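Local coordinates for trafficking protein particle complex subunit 3 (Naegleria fowleri, PDB 6AQ3), which probably serves as a subunit of the TRAPP complex that tethers transport vesicles to their target membranes, and carries a covalently bound palmitic acid, at residues 57-68 / 146-157; 121-132 / 165-173. One frame throughout, in Å; residues are numbered along the deposited sequence.

Contact 1 of 2, residues 57-68 / 146-157; sequences EKMGYKMGMRLI and IICGVIRGALEM. With PLM (palmitic acid), chain N.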
# COMPACT_ATOMS: atom_id res chain seq x y z
N GLU C 57 4.12 -13.71 -1.03
CA GLU C 57 5.44 -13.84 -0.43
C GLU C 57 6.52 -13.31 -1.35
O GLU C 57 7.43 -12.60 -0.91
CB GLU C 57 5.70 -15.30 -0.09
CG GLU C 57 6.82 -15.51 0.92
CD GLU C 57 8.21 -15.46 0.31
OE1 GLU C 57 8.31 -15.52 -0.94
OE2 GLU C 57 9.19 -15.37 1.08
N LYS C 58 6.43 -13.61 -2.65
CA LYS C 58 7.43 -13.15 -3.60
C LYS C 58 7.41 -11.64 -3.74
O LYS C 58 8.45 -11.02 -3.95
CB LYS C 58 7.23 -13.84 -4.95
N MET C 59 6.23 -11.03 -3.65
CA MET C 59 6.14 -9.58 -3.64
C MET C 59 6.85 -9.02 -2.42
O MET C 59 7.59 -8.03 -2.52
CB MET C 59 4.67 -9.15 -3.67
CG MET C 59 3.98 -9.34 -5.03
SD MET C 59 2.17 -9.16 -4.91
CE MET C 59 1.62 -9.96 -6.41
N GLY C 60 6.64 -9.63 -1.25
CA GLY C 60 7.35 -9.19 -0.06
C GLY C 60 8.84 -9.45 -0.16
O GLY C 60 9.66 -8.60 0.23
N TYR C 61 9.20 -10.60 -0.72
CA TYR C 61 10.61 -10.92 -0.88
C TYR C 61 11.34 -9.82 -1.63
O TYR C 61 12.39 -9.33 -1.18
CB TYR C 61 10.76 -12.27 -1.59
CG TYR C 61 12.20 -12.62 -1.90
CD1 TYR C 61 13.08 -13.00 -0.89
CD2 TYR C 61 12.69 -12.54 -3.19
CE1 TYR C 61 14.41 -13.30 -1.16
CE2 TYR C 61 14.02 -12.84 -3.48
CZ TYR C 61 14.87 -13.22 -2.45
OH TYR C 61 16.18 -13.51 -2.74
N LYS C 62 10.79 -9.38 -2.77
CA LYS C 62 11.43 -8.31 -3.52
C LYS C 62 11.44 -7.01 -2.73
O LYS C 62 12.43 -6.27 -2.74
CB LYS C 62 10.75 -8.15 -4.88
N MET C 63 10.37 -6.73 -1.98
CA MET C 63 10.34 -5.50 -1.20
C MET C 63 11.37 -5.52 -0.09
O MET C 63 12.07 -4.53 0.14
CB MET C 63 8.94 -5.28 -0.61
CG MET C 63 7.88 -4.87 -1.62
SD MET C 63 6.21 -4.77 -0.93
CE MET C 63 6.49 -4.09 0.67
N GLY C 64 11.51 -6.65 0.60
CA GLY C 64 12.42 -6.71 1.73
C GLY C 64 13.87 -6.53 1.34
O GLY C 64 14.65 -5.93 2.10
N MET C 65 14.26 -7.02 0.17
CA MET C 65 15.63 -6.78 -0.28
C MET C 65 15.88 -5.30 -0.52
O MET C 65 16.98 -4.81 -0.27
CB MET C 65 15.93 -7.58 -1.56
CG MET C 65 16.03 -9.08 -1.35
SD MET C 65 16.66 -9.99 -2.78
CE MET C 65 15.48 -9.51 -4.05
N ARG C 66 14.86 -4.57 -0.95
CA ARG C 66 15.01 -3.15 -1.24
C ARG C 66 14.88 -2.30 0.02
O ARG C 66 15.42 -1.19 0.07
CB ARG C 66 13.95 -2.70 -2.26
CG ARG C 66 14.16 -3.27 -3.67
CD ARG C 66 12.99 -2.99 -4.61
NE ARG C 66 12.62 -1.58 -4.75
CZ ARG C 66 11.50 -1.15 -5.33
NH1 ARG C 66 10.63 -2.01 -5.86
NH2 ARG C 66 11.24 0.15 -5.41
N LEU C 67 14.17 -2.81 1.02
CA LEU C 67 13.83 -2.04 2.20
C LEU C 67 14.87 -2.12 3.32
O LEU C 67 14.91 -1.21 4.16
CB LEU C 67 12.45 -2.48 2.69
CG LEU C 67 11.69 -1.60 3.66
CD1 LEU C 67 11.12 -0.43 2.90
CD2 LEU C 67 10.55 -2.41 4.25
N ILE C 68 15.70 -3.17 3.35
CA ILE C 68 16.54 -3.45 4.51
C ILE C 68 17.48 -2.29 4.81
O ILE C 68 17.71 -1.96 5.98
CB ILE C 68 17.34 -4.75 4.32
CG1 ILE C 68 18.24 -4.99 5.54
CG2 ILE C 68 18.19 -4.66 3.07
CD1 ILE C 68 17.49 -5.18 6.85
N ILE C 146 2.56 -11.31 2.51
CA ILE C 146 3.61 -10.39 2.09
C ILE C 146 4.62 -10.14 3.21
O ILE C 146 5.79 -9.84 2.94
CB ILE C 146 2.98 -9.07 1.60
CG1 ILE C 146 3.99 -8.26 0.80
CG2 ILE C 146 2.49 -8.25 2.78
CD1 ILE C 146 3.34 -7.22 -0.09
N ILE C 147 4.20 -10.26 4.48
CA ILE C 147 5.11 -10.05 5.60
C ILE C 147 6.22 -11.10 5.60
O ILE C 147 7.39 -10.80 5.89
CB ILE C 147 4.34 -10.05 6.94
CG1 ILE C 147 3.33 -8.89 6.98
CG2 ILE C 147 5.31 -9.90 8.14
CD1 ILE C 147 2.52 -8.83 8.26
N CYS C 148 5.88 -12.36 5.30
CA CYS C 148 6.90 -13.40 5.31
C CYS C 148 7.99 -13.12 4.28
O CYS C 148 9.18 -13.31 4.55
CB CYS C 148 6.26 -14.76 5.07
SG CYS C 148 5.14 -15.25 6.38
N GLY C 149 7.59 -12.66 3.09
CA GLY C 149 8.57 -12.37 2.06
C GLY C 149 9.48 -11.22 2.43
O GLY C 149 10.69 -11.27 2.17
N VAL C 150 8.92 -10.18 3.06
CA VAL C 150 9.74 -9.06 3.51
C VAL C 150 10.83 -9.54 4.46
O VAL C 150 11.99 -9.12 4.37
CB VAL C 150 8.85 -7.98 4.15
CG1 VAL C 150 9.69 -6.82 4.69
CG2 VAL C 150 7.90 -7.45 3.09
N ILE C 151 10.47 -10.46 5.37
CA ILE C 151 11.42 -11.01 6.33
C ILE C 151 12.50 -11.80 5.62
O ILE C 151 13.70 -11.62 5.89
CB ILE C 151 10.66 -11.87 7.37
CG1 ILE C 151 9.84 -10.95 8.29
CG2 ILE C 151 11.61 -12.84 8.11
CD1 ILE C 151 8.94 -11.68 9.26
N ARG C 152 12.10 -12.66 4.68
CA ARG C 152 13.07 -13.49 3.96
C ARG C 152 14.01 -12.64 3.11
O ARG C 152 15.22 -12.88 3.09
CB ARG C 152 12.34 -14.51 3.08
CG ARG C 152 13.30 -15.34 2.19
CD ARG C 152 12.55 -16.49 1.53
NE ARG C 152 11.65 -16.03 0.48
CZ ARG C 152 11.95 -16.03 -0.81
NH1 ARG C 152 13.13 -16.46 -1.21
NH2 ARG C 152 11.09 -15.61 -1.72
N GLY C 153 13.47 -11.66 2.39
CA GLY C 153 14.32 -10.84 1.55
C GLY C 153 15.24 -9.95 2.37
O GLY C 153 16.41 -9.78 2.05
N ALA C 154 14.72 -9.39 3.47
CA ALA C 154 15.58 -8.55 4.29
C ALA C 154 16.74 -9.36 4.87
O ALA C 154 17.90 -8.93 4.79
CB ALA C 154 14.76 -7.90 5.41
N LEU C 155 16.45 -10.54 5.43
CA LEU C 155 17.51 -11.29 6.10
C LEU C 155 18.55 -11.80 5.12
O LEU C 155 19.73 -11.92 5.48
CB LEU C 155 16.92 -12.44 6.91
CG LEU C 155 16.08 -11.99 8.13
CD1 LEU C 155 15.60 -13.19 8.95
CD2 LEU C 155 16.88 -11.05 9.00
N GLU C 156 18.14 -12.06 3.87
CA GLU C 156 19.10 -12.46 2.85
C GLU C 156 20.16 -11.39 2.67
O GLU C 156 21.34 -11.70 2.48
CB GLU C 156 18.40 -12.73 1.53
CG GLU C 156 19.33 -13.25 0.43
CD GLU C 156 18.61 -13.52 -0.88
OE1 GLU C 156 19.03 -12.97 -1.92
OE2 GLU C 156 17.63 -14.30 -0.87
N MET C 157 19.76 -10.13 2.77
CA MET C 157 20.73 -9.05 2.61
C MET C 157 21.75 -9.02 3.74
O MET C 157 22.87 -8.52 3.54
CB MET C 157 19.99 -7.73 2.50
CG MET C 157 19.11 -7.64 1.25
SD MET C 157 20.03 -7.98 -0.28
CE MET C 157 19.54 -9.67 -0.61
C1 PLM N . 19.69 -7.88 11.39
O2 PLM N . 19.59 -9.13 11.48
C2 PLM N . 18.38 -6.91 11.33
C3 PLM N . 17.01 -7.56 11.06
C4 PLM N . 16.37 -7.14 9.72
C5 PLM N . 15.01 -6.41 9.83
C6 PLM N . 14.07 -6.64 8.62
C7 PLM N . 12.74 -5.84 8.65
C8 PLM N . 11.47 -6.71 8.44
C9 PLM N . 10.18 -5.88 8.22
CA PLM N . 8.86 -6.61 8.61
CB PLM N . 7.58 -5.79 8.33
CC PLM N . 6.86 -6.17 7.01
CD PLM N . 5.99 -5.03 6.42
CE PLM N . 4.85 -5.50 5.49
CF PLM N . 4.34 -4.38 4.55
CG PLM N . 2.95 -4.65 3.93
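Arg152 and Tyr61 both hold CG trans to their backbone N (chi1 175° in each), and a bend at chi3 of Arg152 then lays its guanidinium over one face of the tyrosine ring. The planes lie 8° apart with Arg152 CZ 3.8 Å from the ring centroid, an off-centre cation-pi stack in which Tyr61 CD1 sits over the middle of the guanidinium. Arg152 meets Glu57 side-on: Arg152 NE reaches Glu57 OE2 at 2.6 Å and Arg152 NH2 reaches Glu57 OE1 at 2.9 Å, both on the syn side of the carboxylate. At the far edge of the ring, Tyr61 OH donates to Glu156 OE2; the 2.5 Å separation is very short and its exact length doubtful. Beneath, Gly60, Gly64, Gly149 and Gly153 let backbone meet backbone; the segment axes approach to 6.1 Å at a crossing angle of -39°. CA-H...O contacts follow, such as Tyr61 CA to Gly149 O (3.1 Å) and Gly149 CA to Glu57 O (3.2 Å). Ala154 CB touches C6 of the palmitic acid at 3.5 Å, and Ile68, Val150 and Ile146 also meet the lipid. The chemistry is therefore divided: an ionic and aromatic cluster clamps one flank of the glycine-lined crossing, while apolar groups on another side form part of the wall of the acyl-chain channel.

Contact 2 of 2, residues 121-132 / 165-173; sequences FDENPLNDFVEL and EYKKCPLLG. With EDO (1,2-ethanediol), chain H.
Leu171 reaches from its short 3-10 turn into the loop 121-132, where Asn127, Val130 and Leu132 receive it. At the base, Leu171 CB packs on Leu132 CD1 at 3.9 Å. One bond out, Leu171 CG lies 3.8 Å from Asn127 ND2, and the chain then forks: Leu171 CD1 rests 3.4 Å from Asn127 OD1 and also meets the methyl Val130 CG1, whereas Leu171 CD2 comes within 3.6 Å of the carbonyl Val130 O. A chi1 of -65° sets CG anti to the carbonyl carbon, which carries CD1 onto the Asn127 amide oxygen. These contacts are van der Waals packing. Leu132 CD1 also touches Leu172 CD2, which extends the apolar patch.

At the other end of the contact the link is polar. A water accepts from Asn124 ND2 at 3.0 Å and is hydrogen-bonded to Tyr166 OH at 2.6 Å, bridging groups too far apart to bond directly; the amide and phenol planes are nearly parallel, 3° apart. Tyr166 OH further lies at the edge of the Phe121 ring, 3.5 Å from Phe121 CZ, and the Tyr166 ring also meets that of Tyr142.

Local turns shape the loop. Asn124 OD1 accepts from Leu126 N in an Asx turn, and a type II turn runs from Asn127 to Val130, where Phe129 packs on Arg66 of the second subunit. Lys167 and Lys168 both face Glu178, a classic beta bulge. Together these features belong to a TRAPP-family subunit in which the chain leaving strands 116-121 and 160-168, which flank strand 177-186 in the antiparallel sheet, packs together at their ends.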
# COMPACT_ATOMS: atom_id res chain seq x y z
N PHE C 121 1.55 -12.15 17.43
CA PHE C 121 0.93 -10.85 17.64
C PHE C 121 -0.59 -10.99 17.51
O PHE C 121 -1.07 -11.84 16.75
CB PHE C 121 1.46 -9.79 16.66
CG PHE C 121 1.52 -10.22 15.23
CD1 PHE C 121 2.50 -11.10 14.78
CD2 PHE C 121 0.63 -9.69 14.30
CE1 PHE C 121 2.58 -11.46 13.45
CE2 PHE C 121 0.69 -10.04 12.96
CZ PHE C 121 1.66 -10.93 12.53
N ASP C 122 -1.32 -10.21 18.31
CA ASP C 122 -2.78 -10.30 18.31
C ASP C 122 -3.49 -9.29 17.41
O ASP C 122 -4.67 -9.49 17.11
CB ASP C 122 -3.34 -10.25 19.75
CG ASP C 122 -3.02 -8.96 20.49
OD1 ASP C 122 -2.25 -8.12 19.96
OD2 ASP C 122 -3.56 -8.80 21.62
N GLU C 123 -2.83 -8.21 16.98
CA GLU C 123 -3.47 -7.20 16.14
C GLU C 123 -2.66 -6.97 14.87
O GLU C 123 -1.43 -7.06 14.87
CB GLU C 123 -3.65 -5.87 16.87
N ASN C 124 -3.36 -6.67 13.78
CA ASN C 124 -2.70 -6.43 12.50
C ASN C 124 -3.50 -5.45 11.65
O ASN C 124 -4.56 -5.81 11.11
CB ASN C 124 -2.52 -7.75 11.73
CG ASN C 124 -1.78 -7.56 10.40
OD1 ASN C 124 -1.49 -6.44 9.99
ND2 ASN C 124 -1.50 -8.66 9.73
N PRO C 125 -2.99 -4.23 11.43
CA PRO C 125 -3.77 -3.23 10.69
C PRO C 125 -4.13 -3.63 9.27
O PRO C 125 -5.15 -3.16 8.76
CB PRO C 125 -2.87 -1.99 10.70
CG PRO C 125 -1.48 -2.53 10.87
CD PRO C 125 -1.66 -3.72 11.80
N LEU C 126 -3.35 -4.51 8.63
CA LEU C 126 -3.75 -4.96 7.29
C LEU C 126 -5.06 -5.73 7.34
O LEU C 126 -5.76 -5.80 6.33
CB LEU C 126 -2.67 -5.84 6.66
CG LEU C 126 -1.24 -5.32 6.57
CD1 LEU C 126 -0.44 -6.37 5.83
CD2 LEU C 126 -1.15 -3.92 5.92
N ASN C 127 -5.38 -6.34 8.48
CA ASN C 127 -6.58 -7.16 8.62
C ASN C 127 -7.86 -6.36 8.87
O ASN C 127 -8.93 -6.97 8.89
CB ASN C 127 -6.41 -8.17 9.77
CG ASN C 127 -5.55 -9.34 9.38
OD1 ASN C 127 -5.10 -9.44 8.25
ND2 ASN C 127 -5.31 -10.24 10.33
N ASP C 128 -7.76 -5.05 9.11
CA ASP C 128 -8.92 -4.25 9.52
C ASP C 128 -10.08 -4.33 8.54
O ASP C 128 -9.92 -4.13 7.33
CB ASP C 128 -8.48 -2.80 9.70
CG ASP C 128 -7.67 -2.59 10.97
OD1 ASP C 128 -7.42 -3.59 11.68
OD2 ASP C 128 -7.27 -1.44 11.24
N PHE C 129 -11.26 -4.64 9.07
CA PHE C 129 -12.51 -4.68 8.31
C PHE C 129 -12.50 -5.76 7.23
O PHE C 129 -13.33 -5.74 6.31
CB PHE C 129 -12.81 -3.31 7.69
CG PHE C 129 -12.91 -2.19 8.71
CD1 PHE C 129 -13.47 -2.41 9.96
CD2 PHE C 129 -12.41 -0.93 8.42
CE1 PHE C 129 -13.55 -1.38 10.90
CE2 PHE C 129 -12.49 0.10 9.35
CZ PHE C 129 -13.06 -0.13 10.59
N VAL C 130 -11.60 -6.73 7.33
CA VAL C 130 -11.48 -7.81 6.36
C VAL C 130 -12.23 -9.02 6.92
O VAL C 130 -12.13 -9.33 8.11
CB VAL C 130 -10.00 -8.17 6.08
CG1 VAL C 130 -9.90 -9.39 5.16
CG2 VAL C 130 -9.27 -6.99 5.48
N GLU C 131 -13.02 -9.65 6.07
CA GLU C 131 -13.75 -10.84 6.44
C GLU C 131 -13.61 -11.81 5.28
O GLU C 131 -14.07 -11.51 4.18
CB GLU C 131 -15.22 -10.54 6.72
N LEU C 132 -12.99 -12.96 5.54
CA LEU C 132 -12.85 -13.88 4.42
C LEU C 132 -14.10 -14.75 4.28
O LEU C 132 -14.59 -15.29 5.28
CB LEU C 132 -11.65 -14.79 4.63
CG LEU C 132 -10.34 -14.11 4.95
CD1 LEU C 132 -9.31 -15.24 5.10
CD2 LEU C 132 -10.00 -13.11 3.84
N GLU C 165 7.15 -18.63 7.27
CA GLU C 165 5.78 -18.95 6.88
C GLU C 165 4.80 -18.64 8.00
O GLU C 165 5.15 -18.66 9.19
CB GLU C 165 5.62 -20.42 6.47
CG GLU C 165 6.01 -21.42 7.56
CD GLU C 165 7.49 -21.79 7.54
OE1 GLU C 165 8.17 -21.49 6.52
OE2 GLU C 165 7.99 -22.40 8.52
N TYR C 166 3.57 -18.34 7.60
CA TYR C 166 2.48 -18.15 8.54
C TYR C 166 2.04 -19.50 9.10
O TYR C 166 1.98 -20.51 8.38
CB TYR C 166 1.29 -17.46 7.85
CG TYR C 166 1.06 -16.03 8.28
CD1 TYR C 166 0.39 -15.73 9.47
CD2 TYR C 166 1.51 -14.96 7.48
CE1 TYR C 166 0.18 -14.42 9.88
CE2 TYR C 166 1.31 -13.63 7.87
CZ TYR C 166 0.64 -13.37 9.07
OH TYR C 166 0.45 -12.07 9.43
N LYS C 167 1.74 -19.53 10.38
CA LYS C 167 1.18 -20.71 11.01
C LYS C 167 -0.21 -20.49 11.59
O LYS C 167 -1.02 -21.42 11.58
CB LYS C 167 2.13 -21.22 12.11
CG LYS C 167 3.55 -21.49 11.62
CD LYS C 167 3.82 -22.97 11.36
CE LYS C 167 3.81 -23.30 9.87
NZ LYS C 167 4.17 -24.73 9.60
N LYS C 168 -0.50 -19.30 12.10
CA LYS C 168 -1.80 -19.00 12.68
C LYS C 168 -2.18 -17.57 12.30
O LYS C 168 -1.32 -16.69 12.27
CB LYS C 168 -1.77 -19.17 14.21
CG LYS C 168 -1.69 -20.63 14.63
CD LYS C 168 -1.35 -20.83 16.10
CE LYS C 168 -2.47 -20.36 17.01
NZ LYS C 168 -2.27 -20.79 18.42
N CYS C 169 -3.47 -17.36 11.98
CA CYS C 169 -4.01 -16.04 11.62
C CYS C 169 -5.46 -15.93 12.10
O CYS C 169 -6.25 -16.85 11.85
CB CYS C 169 -3.94 -15.79 10.11
SG CYS C 169 -4.33 -14.07 9.54
N PRO C 170 -5.81 -14.86 12.82
CA PRO C 170 -7.21 -14.73 13.30
C PRO C 170 -8.25 -14.69 12.19
O PRO C 170 -9.40 -15.10 12.43
CB PRO C 170 -7.19 -13.43 14.12
CG PRO C 170 -5.85 -12.83 13.94
CD PRO C 170 -4.91 -13.92 13.49
N LEU C 171 -7.91 -14.26 10.98
CA LEU C 171 -8.90 -14.33 9.90
C LEU C 171 -9.33 -15.76 9.61
O LEU C 171 -10.40 -15.97 9.02
CB LEU C 171 -8.35 -13.71 8.61
CG LEU C 171 -8.06 -12.21 8.64
CD1 LEU C 171 -7.44 -11.77 7.33
CD2 LEU C 171 -9.37 -11.46 8.92
N LEU C 172 -8.53 -16.75 9.99
CA LEU C 172 -8.87 -18.15 9.81
C LEU C 172 -9.42 -18.78 11.08
O LEU C 172 -9.59 -20.00 11.13
CB LEU C 172 -7.64 -18.93 9.33
CG LEU C 172 -6.85 -18.34 8.15
CD1 LEU C 172 -5.49 -18.96 8.09
CD2 LEU C 172 -7.57 -18.57 6.82
N GLY C 173 -9.74 -17.98 12.09
CA GLY C 173 -10.28 -18.47 13.34
C GLY C 173 -9.25 -18.76 14.41
O GLY C 173 -9.63 -19.26 15.48
C1 EDO H . -9.49 -3.70 4.17
O1 EDO H . -9.46 -3.30 2.80
C2 EDO H . -8.31 -3.09 4.92
O2 EDO H . -8.74 -1.90 5.61
O HOH W 1 -1.76 -11.50 10.65

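Overall arrangement
From the N terminus, helix 49-75 supplies the first half of contact 1, and helix 146-157 returns to it after 77 intervening residues. Strand 116-121 and its following loop fall within that interval and begin contact 2, which closes only at 165-173, beyond the second helix; the two loops therefore cross. Their centres lie about 19 Å apart, on opposite sides of the chain's centre, yet they touch: Cys148 SG approaches Tyr166 N to 3.7 Å, and Ile147 CD1 approaches Tyr166 OH to 4.0 Å. Helix 146-157 and strand 160-168 are consecutive, consistent with this meeting. Contact 1 joins helices 49-75 and 146-157; contact 2 joins the chain following two strands.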